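Local coordinates for disulfide isomerase DsbG N-terminal domain-containing protein (Helicobacter pylori, PDB 3TDG), which is a DsbG-type thioredoxin-fold oxidoreductase that probably reduces or isomerises disulfide bonds in other proteins, at residues 51-59 / 95-103; 191-199 / 232-241. All coordinates share one frame; numbering follows the deposited sequence.

Contact 1 (51-59 / 95-103)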
loop_
_atom_site.group_PDB
_atom_site.type_symbol
_atom_site.label_atom_id
_atom_site.label_comp_id
_atom_site.label_asym_id
_atom_site.label_seq_id
_atom_site.Cartn_x
_atom_site.Cartn_y
_atom_site.Cartn_z
ATOM N N GLU A 51 23.354 -12.739 13.984
ATOM C CA GLU A 51 22.821 -13.492 15.113
ATOM C C GLU A 51 22.501 -14.927 14.688
ATOM O O GLU A 51 21.923 -15.152 13.615
ATOM C CB GLU A 51 21.561 -12.776 15.621
ATOM C CG GLU A 51 21.042 -13.218 16.969
ATOM C CD GLU A 51 19.639 -12.670 17.272
ATOM O OE1 GLU A 51 19.290 -11.560 16.811
ATOM O OE2 GLU A 51 18.876 -13.359 17.979
ATOM N N ILE A 52 22.897 -15.895 15.509
ATOM C CA ILE A 52 22.515 -17.301 15.293
ATOM C C ILE A 52 21.912 -17.875 16.577
ATOM O O ILE A 52 22.510 -17.760 17.644
ATOM C CB ILE A 52 23.713 -18.181 14.839
ATOM C CG1 ILE A 52 24.341 -17.641 13.545
ATOM C CG2 ILE A 52 23.278 -19.644 14.651
ATOM C CD1 ILE A 52 25.794 -18.121 13.304
ATOM N N LYS A 53 20.726 -18.473 16.476
ATOM C CA LYS A 53 20.036 -19.059 17.630
ATOM C C LYS A 53 19.455 -20.433 17.283
ATOM O O LYS A 53 18.947 -20.619 16.178
ATOM C CB LYS A 53 18.911 -18.143 18.123
ATOM C CG LYS A 53 19.370 -16.866 18.792
ATOM C CD LYS A 53 20.257 -17.157 19.998
ATOM C CE LYS A 53 20.957 -15.897 20.458
ATOM N NZ LYS A 53 19.965 -14.797 20.582
ATOM N N PRO A 54 19.445 -21.370 18.200
ATOM C CA PRO A 54 18.903 -22.694 17.921
ATOM C C PRO A 54 17.402 -22.755 18.036
ATOM O O PRO A 54 16.841 -21.923 18.680
ATOM C CB PRO A 54 19.519 -23.534 19.018
ATOM C CG PRO A 54 19.746 -22.610 20.109
ATOM C CD PRO A 54 20.049 -21.294 19.526
ATOM N N LEU A 55 16.770 -23.737 17.420
ATOM C CA LEU A 55 15.348 -23.967 17.596
ATOM C C LEU A 55 15.084 -25.262 18.340
ATOM O O LEU A 55 15.623 -26.286 18.008
ATOM C CB LEU A 55 14.637 -24.032 16.267
ATOM C CG LEU A 55 14.700 -22.888 15.281
ATOM C CD1 LEU A 55 13.978 -23.312 14.060
ATOM C CD2 LEU A 55 14.088 -21.684 15.855
ATOM N N LYS A 56 14.244 -25.199 19.353
ATOM C CA LYS A 56 13.904 -26.363 20.133
ATOM C C LYS A 56 13.278 -27.360 19.215
ATOM O O LYS A 56 13.314 -28.547 19.422
ATOM C CB LYS A 56 12.866 -26.006 21.178
ATOM C CG LYS A 56 13.193 -24.835 22.040
ATOM C CD LYS A 56 14.029 -25.243 23.213
ATOM C CE LYS A 56 13.887 -24.281 24.364
ATOM N NZ LYS A 56 15.094 -24.267 25.209
ATOM N N SER A 57 12.694 -26.831 18.171
ATOM C CA SER A 57 11.760 -27.545 17.372
ATOM C C SER A 57 12.415 -28.353 16.240
ATOM O O SER A 57 11.805 -29.229 15.658
ATOM C CB SER A 57 10.764 -26.528 16.861
ATOM O OG SER A 57 9.860 -27.139 16.025
ATOM N N SER A 58 13.671 -28.077 15.958
ATOM C CA SER A 58 14.395 -28.846 14.975
ATOM C C SER A 58 15.852 -28.972 15.301
ATOM O O SER A 58 16.431 -28.104 15.883
ATOM C CB SER A 58 14.284 -28.206 13.618
ATOM O OG SER A 58 15.230 -28.778 12.764
ATOM N N GLN A 59 16.465 -30.055 14.893
ATOM C CA GLN A 59 17.873 -30.221 15.153
ATOM C C GLN A 59 18.722 -29.719 14.008
ATOM O O GLN A 59 19.840 -29.332 14.206
ATOM C CB GLN A 59 18.201 -31.685 15.419
ATOM C CG GLN A 59 17.712 -32.213 16.742
ATOM C CD GLN A 59 18.693 -31.966 17.871
ATOM O OE1 GLN A 59 19.236 -30.872 18.011
ATOM N NE2 GLN A 59 18.916 -32.984 18.691
ATOM N N SER A 95 4.800 -23.590 15.787
ATOM C CA SER A 95 5.510 -24.716 16.374
ATOM C C SER A 95 4.739 -25.260 17.567
ATOM O O SER A 95 4.034 -24.496 18.245
ATOM C CB SER A 95 6.910 -24.287 16.812
ATOM O OG SER A 95 7.601 -25.396 17.343
ATOM N N ASN A 96 4.859 -26.567 17.824
ATOM C CA ASN A 96 4.380 -27.107 19.101
ATOM C C ASN A 96 5.244 -26.610 20.272
ATOM O O ASN A 96 4.826 -26.705 21.427
ATOM C CB ASN A 96 4.290 -28.643 19.091
ATOM C CG ASN A 96 5.659 -29.323 19.208
ATOM O OD1 ASN A 96 6.640 -28.892 18.597
ATOM N ND2 ASN A 96 5.718 -30.404 19.985
ATOM N N LYS A 97 6.434 -26.073 19.975
ATOM C CA LYS A 97 7.292 -25.507 21.025
ATOM C C LYS A 97 7.049 -24.017 21.150
ATOM O O LYS A 97 7.416 -23.227 20.260
ATOM C CB LYS A 97 8.777 -25.784 20.782
ATOM C CG LYS A 97 9.088 -27.200 20.314
ATOM C CD LYS A 97 8.785 -28.234 21.388
ATOM C CE LYS A 97 10.050 -28.653 22.108
ATOM N NZ LYS A 97 9.769 -29.023 23.532
ATOM N N SER A 98 6.425 -23.637 22.261
ATOM C CA SER A 98 6.119 -22.237 22.560
ATOM C C SER A 98 7.355 -21.306 22.630
ATOM O O SER A 98 7.250 -20.112 22.324
ATOM C CB SER A 98 5.313 -22.138 23.860
ATOM O OG SER A 98 4.762 -20.833 23.990
ATOM N N ASP A 99 8.503 -21.844 23.033
ATOM C CA ASP A 99 9.747 -21.073 23.078
ATOM C C ASP A 99 10.191 -20.604 21.679
ATOM O O ASP A 99 10.701 -19.494 21.523
ATOM C CB ASP A 99 10.875 -21.885 23.723
ATOM C CG ASP A 99 10.680 -22.105 25.232
ATOM O OD1 ASP A 99 10.986 -23.223 25.701
ATOM O OD2 ASP A 99 10.248 -21.175 25.952
ATOM N N ASP A 100 10.003 -21.456 20.679
ATOM C CA ASP A 100 10.373 -21.112 19.297
ATOM C C ASP A 100 9.459 -20.029 18.728
ATOM O O ASP A 100 9.949 -19.073 18.121
ATOM C CB ASP A 100 10.361 -22.345 18.396
ATOM C CG ASP A 100 11.537 -23.292 18.662
ATOM O OD1 ASP A 100 12.483 -22.941 19.411
ATOM O OD2 ASP A 100 11.523 -24.401 18.083
ATOM N N VAL A 101 8.145 -20.190 18.942
ATOM C CA VAL A 101 7.121 -19.190 18.580
ATOM C C VAL A 101 7.482 -17.835 19.182
ATOM O O VAL A 101 7.381 -16.783 18.512
ATOM C CB VAL A 101 5.682 -19.622 19.044
ATOM C CG1 VAL A 101 4.656 -18.507 18.800
ATOM C CG2 VAL A 101 5.253 -20.912 18.359
ATOM N N GLN A 102 7.922 -17.880 20.441
ATOM C CA GLN A 102 8.327 -16.690 21.172
ATOM C C GLN A 102 9.620 -16.086 20.605
ATOM O O GLN A 102 9.687 -14.874 20.376
ATOM C CB GLN A 102 8.502 -16.996 22.662
ATOM C CG GLN A 102 9.490 -16.064 23.342
ATOM C CD GLN A 102 9.348 -16.022 24.839
ATOM O OE1 GLN A 102 9.534 -17.038 25.534
ATOM N NE2 GLN A 102 9.029 -14.836 25.359
ATOM N N LEU A 103 10.640 -16.928 20.419
ATOM C CA LEU A 103 11.908 -16.489 19.827
ATOM C C LEU A 103 11.676 -15.748 18.505
ATOM O O LEU A 103 12.182 -14.642 18.317
ATOM C CB LEU A 103 12.848 -17.667 19.593
ATOM C CG LEU A 103 14.154 -17.320 18.839
ATOM C CD1 LEU A 103 15.037 -16.368 19.631
ATOM C CD2 LEU A 103 14.913 -18.599 18.514
#

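Contact 2 (191-199 / 232-241)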
loop_
_atom_site.group_PDB
_atom_site.type_symbol
_atom_site.label_atom_id
_atom_site.label_comp_id
_atom_site.label_asym_id
_atom_site.label_seq_id
_atom_site.Cartn_x
_atom_site.Cartn_y
_atom_site.Cartn_z
ATOM N N ALA A 191 7.478 32.308 3.973
ATOM C CA ALA A 191 7.957 32.171 2.599
ATOM C C ALA A 191 8.720 33.425 2.144
ATOM O O ALA A 191 9.823 33.342 1.579
ATOM C CB ALA A 191 6.780 31.850 1.659
ATOM N N LYS A 192 8.151 34.588 2.441
ATOM C CA LYS A 192 8.766 35.857 2.085
ATOM C C LYS A 192 10.099 36.074 2.785
ATOM O O LYS A 192 11.077 36.477 2.169
ATOM C CB LYS A 192 7.786 36.992 2.405
ATOM C CG LYS A 192 8.259 38.355 2.009
ATOM C CD LYS A 192 7.065 39.314 1.828
ATOM C CE LYS A 192 7.519 40.769 1.981
ATOM N NZ LYS A 192 8.832 41.051 1.286
ATOM N N LYS A 193 10.149 35.811 4.082
ATOM C CA LYS A 193 11.412 35.897 4.789
ATOM C C LYS A 193 12.420 34.865 4.280
ATOM O O LYS A 193 13.586 35.177 4.098
ATOM C CB LYS A 193 11.189 35.762 6.300
ATOM C CG LYS A 193 10.651 37.057 6.949
ATOM C CD LYS A 193 10.884 37.073 8.453
ATOM C CE LYS A 193 10.356 38.398 9.098
ATOM N NZ LYS A 193 10.686 38.441 10.547
ATOM N N ALA A 194 11.981 33.628 4.064
ATOM C CA ALA A 194 12.877 32.603 3.484
ATOM C C ALA A 194 13.458 33.071 2.140
ATOM O O ALA A 194 14.655 32.916 1.894
ATOM C CB ALA A 194 12.123 31.259 3.318
ATOM N N ALA A 195 12.612 33.673 1.293
ATOM C CA ALA A 195 13.052 34.246 -0.003
ATOM C C ALA A 195 14.126 35.316 0.134
ATOM O O ALA A 195 15.128 35.304 -0.581
ATOM C CB ALA A 195 11.835 34.787 -0.813
ATOM N N LEU A 196 13.919 36.240 1.070
ATOM C CA LEU A 196 14.861 37.321 1.339
ATOM C C LEU A 196 16.166 36.762 1.863
ATOM O O LEU A 196 17.251 37.249 1.527
ATOM C CB LEU A 196 14.259 38.300 2.377
ATOM C CG LEU A 196 13.010 39.113 1.974
ATOM C CD1 LEU A 196 12.348 39.847 3.185
ATOM C CD2 LEU A 196 13.325 40.120 0.870
ATOM N N ILE A 197 16.068 35.736 2.707
ATOM C CA ILE A 197 17.255 35.057 3.185
ATOM C C ILE A 197 18.047 34.426 2.017
ATOM O O ILE A 197 19.274 34.534 1.978
ATOM C CB ILE A 197 16.948 34.046 4.358
ATOM C CG1 ILE A 197 16.786 34.806 5.688
ATOM C CG2 ILE A 197 18.106 33.028 4.537
ATOM C CD1 ILE A 197 15.919 34.101 6.739
ATOM N N GLN A 198 17.356 33.776 1.084
ATOM C CA GLN A 198 18.016 33.169 -0.092
ATOM C C GLN A 198 18.723 34.279 -0.892
ATOM O O GLN A 198 19.878 34.130 -1.298
ATOM C CB GLN A 198 16.996 32.458 -1.002
ATOM C CG GLN A 198 16.517 31.085 -0.508
ATOM C CD GLN A 198 17.669 30.136 -0.299
ATOM O OE1 GLN A 198 18.473 29.933 -1.196
ATOM N NE2 GLN A 198 17.790 29.594 0.903
ATOM N N GLU A 199 18.014 35.385 -1.119
ATOM C CA GLU A 199 18.581 36.507 -1.896
ATOM C C GLU A 199 19.787 37.089 -1.193
ATOM O O GLU A 199 20.823 37.294 -1.797
ATOM C CB GLU A 199 17.517 37.577 -2.132
ATOM C CG GLU A 199 17.997 38.833 -2.875
ATOM C CD GLU A 199 16.826 39.764 -3.185
ATOM O OE1 GLU A 199 16.238 40.326 -2.237
ATOM O OE2 GLU A 199 16.461 39.897 -4.373
ATOM N N LYS A 232 10.947 44.573 -0.710
ATOM C CA LYS A 232 10.472 44.011 -1.974
ATOM C C LYS A 232 10.915 42.561 -2.066
ATOM O O LYS A 232 12.077 42.245 -1.830
ATOM C CB LYS A 232 10.948 44.828 -3.177
ATOM C CG LYS A 232 9.997 45.977 -3.517
ATOM C CD LYS A 232 10.651 47.019 -4.400
ATOM C CE LYS A 232 9.837 48.294 -4.392
ATOM N NZ LYS A 232 10.426 49.290 -5.319
ATOM N N GLU A 233 9.962 41.693 -2.382
ATOM C CA GLU A 233 10.166 40.251 -2.370
ATOM C C GLU A 233 10.489 39.743 -3.770
ATOM O O GLU A 233 9.668 39.898 -4.673
ATOM C CB GLU A 233 8.902 39.558 -1.855
ATOM C CG GLU A 233 9.007 38.043 -1.792
ATOM C CD GLU A 233 7.654 37.369 -1.819
ATOM O OE1 GLU A 233 6.938 37.480 -2.844
ATOM O OE2 GLU A 233 7.310 36.712 -0.814
ATOM N N PRO A 234 11.684 39.139 -3.958
ATOM C CA PRO A 234 12.026 38.543 -5.259
ATOM C C PRO A 234 11.128 37.342 -5.599
ATOM O O PRO A 234 11.031 36.376 -4.816
ATOM C CB PRO A 234 13.498 38.139 -5.094
ATOM C CG PRO A 234 13.704 38.037 -3.617
ATOM C CD PRO A 234 12.812 39.081 -3.010
ATOM N N GLU A 235 10.472 37.425 -6.758
ATOM C CA GLU A 235 9.423 36.487 -7.178
ATOM C C GLU A 235 9.945 35.089 -7.445
ATOM O O GLU A 235 9.352 34.101 -7.000
ATOM C CB GLU A 235 8.745 36.989 -8.453
ATOM C CG GLU A 235 7.261 36.697 -8.507
ATOM C CD GLU A 235 6.435 37.798 -7.854
ATOM O OE1 GLU A 235 5.313 37.504 -7.383
ATOM O OE2 GLU A 235 6.911 38.961 -7.814
ATOM N N ASP A 236 11.033 35.034 -8.216
ATOM C CA ASP A 236 11.744 33.805 -8.556
ATOM C C ASP A 236 12.101 33.001 -7.299
ATOM O O ASP A 236 11.838 31.796 -7.222
ATOM C CB ASP A 236 13.024 34.145 -9.335
ATOM C CG ASP A 236 13.838 35.288 -8.685
ATOM O OD1 ASP A 236 13.245 36.213 -8.069
ATOM O OD2 ASP A 236 15.087 35.268 -8.794
ATOM N N LEU A 237 12.679 33.683 -6.313
ATOM C CA LEU A 237 13.130 33.013 -5.107
ATOM C C LEU A 237 11.966 32.521 -4.254
ATOM O O LEU A 237 12.080 31.469 -3.626
ATOM C CB LEU A 237 14.089 33.894 -4.308
ATOM C CG LEU A 237 15.429 34.165 -5.000
ATOM C CD1 LEU A 237 16.255 35.107 -4.184
ATOM C CD2 LEU A 237 16.227 32.893 -5.283
ATOM N N ARG A 238 10.846 33.248 -4.254
ATOM C CA ARG A 238 9.682 32.814 -3.481
ATOM C C ARG A 238 9.161 31.480 -3.997
ATOM O O ARG A 238 8.838 30.605 -3.203
ATOM C CB ARG A 238 8.555 33.852 -3.431
ATOM C CG ARG A 238 7.692 33.728 -2.147
ATOM C CD ARG A 238 6.168 33.876 -2.360
ATOM N NE ARG A 238 5.833 34.739 -3.498
ATOM C CZ ARG A 238 5.212 34.326 -4.604
ATOM N NH1 ARG A 238 4.825 33.056 -4.724
ATOM N NH2 ARG A 238 4.966 35.185 -5.591
ATOM N N THR A 239 9.111 31.319 -5.318
ATOM C CA THR A 239 8.722 30.049 -5.939
ATOM C C THR A 239 9.691 28.905 -5.594
ATOM O O THR A 239 9.258 27.790 -5.306
ATOM C CB THR A 239 8.604 30.191 -7.474
ATOM O OG1 THR A 239 7.769 31.315 -7.773
ATOM C CG2 THR A 239 7.998 28.932 -8.105
ATOM N N LYS A 240 10.991 29.189 -5.634
ATOM C CA LYS A 240 12.016 28.232 -5.227
ATOM C C LYS A 240 11.829 27.818 -3.752
ATOM O O LYS A 240 11.889 26.624 -3.412
ATOM C CB LYS A 240 13.411 28.816 -5.441
ATOM C CG LYS A 240 14.499 27.797 -5.260
ATOM C CD LYS A 240 15.871 28.420 -5.210
ATOM C CE LYS A 240 16.897 27.389 -5.665
ATOM N NZ LYS A 240 18.300 27.809 -5.427
ATOM N N VAL A 241 11.593 28.812 -2.892
ATOM C CA VAL A 241 11.236 28.564 -1.488
ATOM C C VAL A 241 9.995 27.674 -1.375
ATOM O O VAL A 241 10.008 26.685 -0.625
ATOM C CB VAL A 241 11.043 29.887 -0.690
ATOM C CG1 VAL A 241 10.333 29.638 0.642
ATOM C CG2 VAL A 241 12.399 30.570 -0.467
HETATM O O HOH W 1 18.262 30.008 -3.809
#

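Contact 1 (51-59 / 95-103)
Asp100 turns its CG anti to its own carbonyl carbon (chi1 -73°), which carries the carboxylate from the first turn of helix 98-129 to the backbone of the Leu55-Ser58 turn. A chi2 of -10° then turns OD1 to the amide of Lys56. The bond from Lys56 N to Asp100 OD1 is 2.9 Å long, with an angle of 153° at the hydrogen. It uses the syn lone pair of OD1. A second bond, from Ser57 N to OD2 of the same carboxylate, is weak, and its geometry is doubtful because both atoms are crowded in the model. Asp100 is buried, and the amide of Lys56 gives its carboxylate a polar partner.

The turn is a type I beta turn. It follows strand 48-54, an outermost strand of the antiparallel sheet in the DsbG N-terminal region. The contact therefore joins the turn that follows this edge strand to the first turn of the long helix. Next to the carboxylate, Ser57 points its OG at Ser95 OG, 3.1 Å away; either hydroxyl could be the donor. Ser95 OG also accepts from Lys97 N at 3.0 Å, which makes an ST turn just before the helix.

The aliphatic chain of Lys56 runs past Asp100 and Asp99. Lys56 CG lies 3.3 Å from Asp100 OD1, and Lys56 CE lies 3.4 Å from Asp99 OD1. Lys56 NZ remains beyond salt-bridge distance of Asp99. Lys97 packs CG on Ser57 CB and CE on Lys56 CB. One helical turn on, Leu103 extends CD2 to 3.8 Å from Pro54 O. The same methyl meets Lys53 CB and Leu55 CD2. The second subunit adjoins the turn: its Leu85 packs on Ser57, and its Gln42 NE2 bonds to Ser95 O.

Contact 2 (191-199 / 232-241)
A knob-into-hole fit joins two helices of the thioredoxin-fold part of the chain. Val241 of helix 235-249 is the knob, and it sits among Ala191, Ala194, Ala195 and Gln198 of helix 188-206. Its CG1 reaches Ala194 CB at 3.6 Å, while CG2 lies over the backbone at Ala195 N. The short helical segments cross at 114°, with their axes 8.4 Å apart at closest approach. Small alanine side chains permit this approach: Ala195 CB meets the Arg238 backbone directly.

Leu237 works beside the knob. Its CD1 touches Glu199 CB at 3.5 Å. The Glu199 side chain, with CG anti to the backbone N (chi1 177°), runs obliquely across Pro234, where OE2 comes 3.4 Å from Pro234 CG. Leu196 CD2 meets the same loop at Lys232 O and Pro234 CD.

No direct hydrogen bond links the two segments. Water 1 bridges them instead, donating to Gln198 OE1 and accepting from Lys240 NZ. Lys192 packs its aliphatic chain against Glu233, with Lys192 CB 3.3 Å from Glu233 OE2, but its NZ bonds to Gln231 O. Arg238 NE bonds to Glu233 OE1 at 3.0 Å; the oxygen lies in the guanidinium plane, but NE meets it from above the carboxylate plane. Arg238 NH2 also pairs with Glu235, so three residues form one salt-bridge network.

Gln198 NE2 bonds to Tyr135 O and Lys240 NZ pairs with Asp134, so both ends of the water bridge are tied to the chain just before strand 137-139. Ile197 of helix 188-206 packs on helix 211-222.

How the contacts relate
Contact 1 comes first along the chain and closes before contact 2 opens. Their centres are 61 Å apart, their nearest atoms about 43 Å, and they lie on opposite sides of the chain's centre. They share no helix, strand or sheet. Contact 1 belongs to the DsbG N-terminal region with its antiparallel sheet, and contact 2 to the thioredoxin-fold part with its mixed sheet. The long helix 98-129, which starts in contact 1, spans much of the distance between them. Contact 1 touches the second subunit, whereas contact 2 touches no other chain, consistent with an N-terminal dimerisation region and a separate thioredoxin-like catalytic domain, as in DsbG relatives.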